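Local coordinates for cellulose-binding protein (Saccharophagus degradans, PDB 2YHG) that probably binds polysaccharide and may hydrolyse glycosyl bonds, the chain here pairing a nucleoside hydrolase-like domain with a C-terminal domain, at residues S273-R279 with D292-T298; L186-N190 with M281-E287; Y385-S390 with V401-N406. All blocks are in the same frame, centred on the assembly; numbering follows the deposited sequence.

Contact 1: residues S273-R279 with D292-T298; sequences SKQAGVR and DTYYMYT
Gln275 and Met296 face each other as an antiparallel hydrogen-bonded pair, the centre of a two-stranded sheet in which many of the polar atoms can be followed to their partners. Gln275 N donates to Met296 O at 2.9 Å, Met296 N to Gln275 O at 3.1 Å, and further along Gly277 N to Tyr294 O. A water donates to Gln275 O and Tyr294 O while accepting from Val278 N, so each of these two carbonyls has two donors. A second water accepts from Gln275 NE2, donates to Thr298 O and is also hydrogen-bonded to Ser273 OG.

Beyond strand 273-276, Tyr294, just ahead of the partner strand, continues the contact. With chi1 at 64°, CG of Tyr294 stands between its backbone N and carbonyl carbon; the ring then lies with Gly277 CA over one face, and the hydroxyl reaches Val278 O. That bond, OH to O, is 2.7 Å long, though the hydroxyl stands 69° out of the carbonyl plane; Val278 O also accepts a hydrogen bond from Arg206 NH1. The same Tyr294 OH accepts from Arg279 NH1 at 3.0 Å. Arg279 meanwhile grips Asp292 end-on in a nearly coplanar salt bridge: NH1 lies 2.8 Å from OD1 and NH2 3.0 Å from OD2, each oxygen using its syn lone pair.

Beside these bonds, Lys274 CG makes a CH-pi contact over the centre of the Tyr297 ring, and the Thr298 methyl, CG2, rests against the Gln275 amide, 3.4 Å from CD, while Thr298 OG1 is hydrogen-bonded to Arg206 O. Strand 295-298 lies beside strand 203-207 of the parallel sheet, Tyr297 sharing backbone hydrogen bonds with Tyr204 and Arg206, and Met296 packs against that strand and helix 190-198.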
# COMPACT_ATOMS: atom_id res chain seq x y z
N SER A 273 -1.30 6.43 15.94
CA SER A 273 -0.43 7.36 16.63
C SER A 273 0.98 7.07 16.29
O SER A 273 1.33 5.97 15.82
CB SER A 273 -0.60 7.26 18.15
OG SER A 273 -0.23 5.98 18.60
N LYS A 274 1.83 8.06 16.52
CA LYS A 274 3.26 7.85 16.56
C LYS A 274 3.64 7.30 17.92
O LYS A 274 3.09 7.71 18.94
CB LYS A 274 4.02 9.16 16.35
CG LYS A 274 3.77 9.84 15.04
CD LYS A 274 4.60 11.09 14.89
CE LYS A 274 4.08 12.00 13.79
NZ LYS A 274 4.71 13.32 13.89
N GLN A 275 4.60 6.39 17.92
CA GLN A 275 5.18 5.86 19.13
C GLN A 275 6.65 6.18 19.19
O GLN A 275 7.30 6.38 18.15
CB GLN A 275 4.98 4.34 19.25
CG GLN A 275 3.53 3.91 19.22
CD GLN A 275 3.36 2.45 19.53
OE1 GLN A 275 4.28 1.82 20.07
NE2 GLN A 275 2.19 1.90 19.21
N ALA A 276 7.19 6.23 20.40
CA ALA A 276 8.61 6.52 20.62
C ALA A 276 9.44 5.25 20.59
O ALA A 276 9.07 4.21 21.14
CB ALA A 276 8.81 7.21 21.98
N GLY A 277 10.60 5.32 19.95
CA GLY A 277 11.59 4.28 20.05
C GLY A 277 11.19 2.96 19.46
O GLY A 277 11.65 1.91 19.90
N VAL A 278 10.40 2.97 18.39
CA VAL A 278 9.94 1.72 17.75
C VAL A 278 11.18 0.99 17.21
O VAL A 278 11.89 1.51 16.33
CB VAL A 278 8.94 1.98 16.62
CG1 VAL A 278 8.53 0.67 15.98
CG2 VAL A 278 7.71 2.68 17.14
N ARG A 279 11.47 -0.18 17.73
CA ARG A 279 12.70 -0.88 17.39
C ARG A 279 12.56 -1.75 16.15
O ARG A 279 11.52 -2.38 15.93
CB ARG A 279 13.18 -1.72 18.57
CG ARG A 279 13.48 -0.94 19.84
CD ARG A 279 14.49 0.17 19.62
NE ARG A 279 14.91 0.76 20.88
CZ ARG A 279 15.24 2.05 21.07
NH1 ARG A 279 15.01 2.96 20.15
NH2 ARG A 279 15.83 2.41 22.21
N ASP A 292 17.52 7.92 19.88
CA ASP A 292 16.42 8.30 20.79
C ASP A 292 16.54 9.80 21.14
O ASP A 292 17.65 10.32 21.27
CB ASP A 292 16.51 7.50 22.09
CG ASP A 292 16.12 6.03 21.94
OD1 ASP A 292 15.54 5.63 20.86
OD2 ASP A 292 16.36 5.25 22.89
N THR A 293 15.41 10.51 21.34
CA THR A 293 14.06 10.00 21.10
C THR A 293 13.65 10.28 19.65
O THR A 293 13.89 11.35 19.13
CB THR A 293 13.03 10.74 22.01
OG1 THR A 293 13.58 10.77 23.34
CG2 THR A 293 11.68 10.07 21.97
N TYR A 294 13.03 9.27 19.03
CA TYR A 294 12.45 9.41 17.71
C TYR A 294 11.07 8.82 17.70
O TYR A 294 10.77 7.92 18.48
CB TYR A 294 13.33 8.77 16.61
CG TYR A 294 13.47 7.28 16.74
CD1 TYR A 294 14.48 6.72 17.51
CD2 TYR A 294 12.56 6.42 16.15
CE1 TYR A 294 14.59 5.37 17.68
CE2 TYR A 294 12.63 5.04 16.35
CZ TYR A 294 13.63 4.54 17.14
OH TYR A 294 13.72 3.18 17.43
N TYR A 295 10.25 9.29 16.76
CA TYR A 295 8.87 8.84 16.65
C TYR A 295 8.61 8.27 15.27
O TYR A 295 9.16 8.77 14.27
CB TYR A 295 7.91 10.01 16.91
CG TYR A 295 7.87 10.40 18.36
CD1 TYR A 295 8.79 11.27 18.90
CD2 TYR A 295 6.92 9.84 19.22
CE1 TYR A 295 8.79 11.57 20.27
CE2 TYR A 295 6.90 10.13 20.56
CZ TYR A 295 7.85 10.98 21.09
OH TYR A 295 7.81 11.26 22.44
N MET A 296 7.74 7.28 15.20
CA MET A 296 7.30 6.66 13.97
C MET A 296 5.86 6.26 14.14
O MET A 296 5.47 5.79 15.20
CB MET A 296 8.12 5.38 13.63
CG MET A 296 9.59 5.67 13.38
SD MET A 296 10.52 4.13 13.28
CE MET A 296 12.10 4.78 12.73
N TYR A 297 5.05 6.40 13.08
CA TYR A 297 3.73 5.79 13.09
C TYR A 297 3.89 4.29 13.10
O TYR A 297 4.72 3.73 12.39
CB TYR A 297 2.93 6.22 11.88
CG TYR A 297 2.44 7.64 11.95
CD1 TYR A 297 1.40 8.01 12.78
CD2 TYR A 297 3.03 8.64 11.20
CE1 TYR A 297 0.94 9.33 12.82
CE2 TYR A 297 2.60 9.96 11.26
CZ TYR A 297 1.56 10.30 12.07
OH TYR A 297 1.13 11.61 12.14
N THR A 298 3.05 3.60 13.89
CA THR A 298 3.06 2.17 13.91
C THR A 298 1.67 1.73 14.40
O THR A 298 0.88 2.54 14.85
CB THR A 298 4.22 1.62 14.77
OG1 THR A 298 4.41 0.22 14.52
CG2 THR A 298 3.99 1.88 16.26
O HOH W 1 0.33 3.41 17.52
O HOH W 2 9.63 5.38 17.06

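Contact 2: residues L186-N190 with M281-E287; sequences LGQDN and MSCMSGE
Met284 meets the loop 186-190 because its chi1 of 60° lifts CG between its own backbone N and carbonyl carbon, and a bend at the last torsion then carries the methyl up to the backbone. SD rests 3.5 Å from Gly187 O, and CE comes within 3.4 Å of Asp189 O, so the thioether lies mainly against peptide groups. Met281 is built differently: its chain runs out extended to SD and turns only at chi3, 81°. Its CG touches Leu186 CB at 3.7 Å, and Met281 SD lies 3.7 Å from Gln188 CG, the two side chains side by side and pointing the same way.

Polar bonds pin the two ends. Met281 N donates to Gly187 O at 2.8 Å. At the far end, in one of the two conformers modelled for Asn190, ND2 reaches Glu287 OE1 at 2.9 Å from above the carboxylate plane; the bond is therefore less certain. Tyr117 OH also hydrogen-bonds to that oxygen, and Asn190 OD1 to Met119 N. Cys283, between the two methionines, is joined by a disulfide to Cys68.

The loop follows strand 180-185 of the parallel sheet and leads into helix 190-198, which Asp189 N-caps, its OD1 taking Gly192 N and also Cys154 N. Gln188 NE2 is held by Ile185 O and by Trp151 O, and Trp151 is a ligand of the neighbouring calcium ion together with Asp36, Asp43 and Asp244. A strand-to-helix loop beside a calcium rich in aspartate ligands is consistent with the metal pocket of the nucleoside hydrolase fold.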
# COMPACT_ATOMS: atom_id res chain seq x y z
N LEU A 186 8.99 -3.19 9.30
CA LEU A 186 9.65 -3.76 10.47
C LEU A 186 10.91 -3.09 10.95
O LEU A 186 11.32 -3.34 12.10
CB LEU A 186 9.90 -5.27 10.31
CG LEU A 186 8.64 -6.11 10.44
CD1 LEU A 186 8.78 -7.45 9.71
CD2 LEU A 186 8.34 -6.37 11.92
N GLY A 187 11.61 -2.30 10.16
CA GLY A 187 12.88 -1.69 10.54
C GLY A 187 14.02 -2.64 10.32
O GLY A 187 14.28 -3.58 11.08
N GLN A 188 14.69 -2.46 9.17
CA GLN A 188 15.71 -3.38 8.73
C GLN A 188 17.01 -2.67 8.38
O GLN A 188 17.94 -3.30 7.91
CB GLN A 188 15.23 -4.24 7.58
CG GLN A 188 14.03 -5.09 7.96
CD GLN A 188 13.48 -5.81 6.76
OE1 GLN A 188 14.18 -6.65 6.20
NE2 GLN A 188 12.27 -5.50 6.35
N ASP A 189 17.11 -1.38 8.68
CA ASP A 189 18.40 -0.74 8.79
C ASP A 189 18.27 0.49 9.64
O ASP A 189 17.18 0.95 9.98
CB ASP A 189 19.10 -0.48 7.44
CG ASP A 189 18.51 0.62 6.58
OD1 ASP A 189 17.59 1.35 7.02
OD2 ASP A 189 19.01 0.75 5.42
N ASN A 190 19.42 1.05 10.01
CA ASN A 190 19.50 2.23 10.85
C ASN A 190 19.21 3.52 10.07
O ASN A 190 19.02 4.57 10.67
CB ASN A 190 20.87 2.28 11.54
CG ASN A 190 22.01 2.18 10.57
OD1 ASN A 190 22.07 2.99 9.64
ND2 ASN A 190 22.95 1.28 10.83
N MET A 281 14.23 -4.92 13.57
CA MET A 281 14.44 -6.34 13.72
C MET A 281 15.75 -6.66 14.39
O MET A 281 16.65 -5.84 14.53
CB MET A 281 14.36 -7.01 12.35
CG MET A 281 13.02 -6.79 11.65
SD MET A 281 12.76 -7.77 10.15
CE MET A 281 12.25 -9.32 10.88
N SER A 282 15.89 -7.93 14.78
CA SER A 282 17.02 -8.36 15.60
C SER A 282 18.36 -8.18 14.92
O SER A 282 19.36 -7.96 15.61
CB SER A 282 16.85 -9.81 16.01
OG SER A 282 16.90 -10.65 14.88
N CYS A 283 18.39 -8.15 13.58
CA CYS A 283 19.61 -7.96 12.84
C CYS A 283 20.14 -6.54 12.89
O CYS A 283 21.25 -6.31 12.40
CB CYS A 283 19.48 -8.45 11.40
SG CYS A 283 18.11 -7.76 10.35
N MET A 284 19.42 -5.63 13.55
CA MET A 284 19.91 -4.29 13.79
C MET A 284 19.81 -3.92 15.28
O MET A 284 19.76 -2.73 15.63
CB MET A 284 19.23 -3.24 12.92
CG MET A 284 17.73 -3.12 13.08
SD MET A 284 17.02 -1.74 12.18
CE MET A 284 17.83 -0.36 13.03
N SER A 285 19.91 -4.92 16.14
CA SER A 285 19.82 -4.67 17.56
C SER A 285 20.85 -3.63 18.02
O SER A 285 21.98 -3.61 17.59
CB SER A 285 20.00 -5.97 18.31
OG SER A 285 21.22 -6.54 18.00
N GLY A 286 20.39 -2.75 18.89
CA GLY A 286 21.26 -1.72 19.47
C GLY A 286 21.40 -0.48 18.61
O GLY A 286 21.90 0.53 19.10
N GLU A 287 21.06 -0.54 17.32
CA GLU A 287 21.33 0.56 16.40
C GLU A 287 20.30 1.67 16.50
O GLU A 287 20.65 2.82 16.29
CB GLU A 287 21.42 0.05 14.98
CG GLU A 287 22.57 -0.92 14.75
CD GLU A 287 22.64 -1.48 13.37
OE1 GLU A 287 22.01 -0.94 12.44
OE2 GLU A 287 23.35 -2.48 13.18

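Contact 3: residues Y385-S390 with V401-N406; sequences YSGSVS and VQIPSN. With MG (magnesium ion), chain E.
Tyr385 and Asn406 cross at about a right angle, with the phenol ring and the amide turned 54° apart. The meeting is made at the ring's edge: OH donates to Asn406 OD1 at 2.6 Å, in the amide carbonyl plane and on a lone pair. CG of Tyr385 is anti to the backbone N (chi1 -178°), which sends the ring across to the other segment. Pro404 approaches the same ring obliquely, its CG 3.7 Å from CZ and its CB 3.3 Å from OH, so the hydroxyl is flanked by an apolar ring while its proton goes to the amide. Within its own segment, Gly387 N sits above one face of the Tyr385 ring, offset toward the rim.

Further along, Val389 and Val401 also cross at a slant, CG1 meeting CG1 at 3.7 Å. Val389 CG1 touches Gln402 O as well, and its other methyl, CG2, is more loosely set against Pro404. Ile412 of strand 411-420 packs on Tyr385, Val389 and Pro404, drawing the three into one apolar cluster. Beside it the backbones join: Gln402 N donates to Ser390 O at 3.0 Å, whereas the return link from Ser390 N to Gln402 O is made through one water.

While the side chain of Tyr385 serves this packing, its carbonyl O binds the magnesium ion at 2.3 Å, together with a water, Gly380 O and Asp383 OD1. The residue thus works at both ends. The short phenol-amide bond helps to hold the hydroxyl end of the ring in place. The metal probably polarises the Tyr385 peptide. Because the same residue supplies a metal ligand and the packed ring, ion coordination and the packing of this edge of the C-terminal domain are joined.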
# COMPACT_ATOMS: atom_id res chain seq x y z
N TYR A 385 -15.15 10.63 16.47
CA TYR A 385 -16.33 10.48 17.30
C TYR A 385 -16.13 9.31 18.22
O TYR A 385 -15.68 8.24 17.78
CB TYR A 385 -17.55 10.29 16.41
CG TYR A 385 -18.82 10.18 17.19
CD1 TYR A 385 -19.23 11.22 17.99
CD2 TYR A 385 -19.58 9.05 17.13
CE1 TYR A 385 -20.39 11.12 18.76
CE2 TYR A 385 -20.75 8.93 17.90
CZ TYR A 385 -21.12 9.97 18.73
OH TYR A 385 -22.25 9.84 19.52
N SER A 386 -16.48 9.47 19.48
CA SER A 386 -16.20 8.42 20.44
C SER A 386 -17.32 7.42 20.62
O SER A 386 -17.11 6.37 21.22
CB SER A 386 -15.81 8.97 21.81
OG SER A 386 -16.93 9.54 22.43
N GLY A 387 -18.51 7.75 20.15
CA GLY A 387 -19.69 6.95 20.38
C GLY A 387 -20.06 6.05 19.22
O GLY A 387 -19.29 5.84 18.28
N SER A 388 -21.21 5.42 19.37
CA SER A 388 -21.76 4.52 18.37
C SER A 388 -22.65 5.31 17.41
O SER A 388 -23.17 6.38 17.75
CB SER A 388 -22.55 3.39 19.02
OG SER A 388 -23.63 3.90 19.77
N VAL A 389 -22.78 4.76 16.21
CA VAL A 389 -23.52 5.40 15.14
C VAL A 389 -24.41 4.37 14.50
O VAL A 389 -23.93 3.38 13.97
CB VAL A 389 -22.57 6.03 14.08
CG1 VAL A 389 -23.37 6.59 12.89
CG2 VAL A 389 -21.70 7.09 14.70
N SER A 390 -25.71 4.63 14.51
CA SER A 390 -26.69 3.75 13.90
C SER A 390 -26.82 3.98 12.40
O SER A 390 -26.90 5.13 11.93
CB SER A 390 -28.04 3.96 14.57
OG SER A 390 -27.95 3.71 15.94
N VAL A 401 -27.79 7.08 7.74
CA VAL A 401 -26.92 7.23 8.89
C VAL A 401 -27.49 8.27 9.82
O VAL A 401 -27.75 9.41 9.43
CB VAL A 401 -25.51 7.66 8.44
CG1 VAL A 401 -24.60 7.77 9.66
CG2 VAL A 401 -24.95 6.71 7.42
N GLN A 402 -27.68 7.91 11.09
CA GLN A 402 -28.12 8.84 12.10
C GLN A 402 -26.90 9.51 12.72
O GLN A 402 -26.13 8.85 13.41
CB GLN A 402 -28.94 8.10 13.15
CG GLN A 402 -30.27 7.70 12.63
CD GLN A 402 -31.17 7.18 13.73
OE1 GLN A 402 -31.05 6.03 14.11
NE2 GLN A 402 -31.93 8.07 14.35
N ILE A 403 -26.73 10.80 12.48
CA ILE A 403 -25.61 11.55 13.05
C ILE A 403 -26.00 11.97 14.45
O ILE A 403 -26.95 12.72 14.65
CB ILE A 403 -25.31 12.79 12.22
CG1 ILE A 403 -25.11 12.48 10.75
CG2 ILE A 403 -24.13 13.55 12.83
CD1 ILE A 403 -23.96 11.54 10.45
N PRO A 404 -25.30 11.48 15.48
CA PRO A 404 -25.73 11.80 16.86
C PRO A 404 -25.76 13.29 17.11
O PRO A 404 -24.91 14.04 16.66
CB PRO A 404 -24.68 11.08 17.72
CG PRO A 404 -24.29 9.89 16.86
CD PRO A 404 -24.19 10.50 15.48
N SER A 405 -26.68 13.69 18.01
CA SER A 405 -26.74 15.06 18.44
C SER A 405 -25.50 15.54 19.15
O SER A 405 -25.20 16.72 19.12
CB SER A 405 -27.96 15.26 19.35
OG SER A 405 -29.16 15.06 18.64
N ASN A 406 -24.74 14.60 19.73
CA ASN A 406 -23.54 14.93 20.49
C ASN A 406 -22.26 14.82 19.67
O ASN A 406 -21.17 14.88 20.23
CB ASN A 406 -23.43 14.09 21.78
CG ASN A 406 -23.18 12.64 21.52
OD1 ASN A 406 -22.90 12.25 20.38
ND2 ASN A 406 -23.19 11.81 22.58
MG MG E . -14.34 6.72 16.70
O HOH W 3 -26.46 7.20 15.59
O HOH W 4 -13.04 6.42 18.60

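How the contacts relate
From the N terminus, the first segment met is 186-190, at the exit of strand 180-185 in the parallel sheet. Its partner comes some ninety residues later, so contact 2 closes a long loop of helices and strands. Before that partner arrives, the chain passes 273-279, which waits for 292-298; contacts 1 and 2 therefore cross, with 281-287 lying in the 12-residue connection that contact 1 closes. Their centres are 14 Å apart; contact 1 pairs the two strands of this region, while contact 2 ties its intervening loop to the junction of strand 180-185 and helix 190-198. Contact 3 follows in series, closing a short loop in the C-terminal domain, its centre 32 Å from that of contact 1.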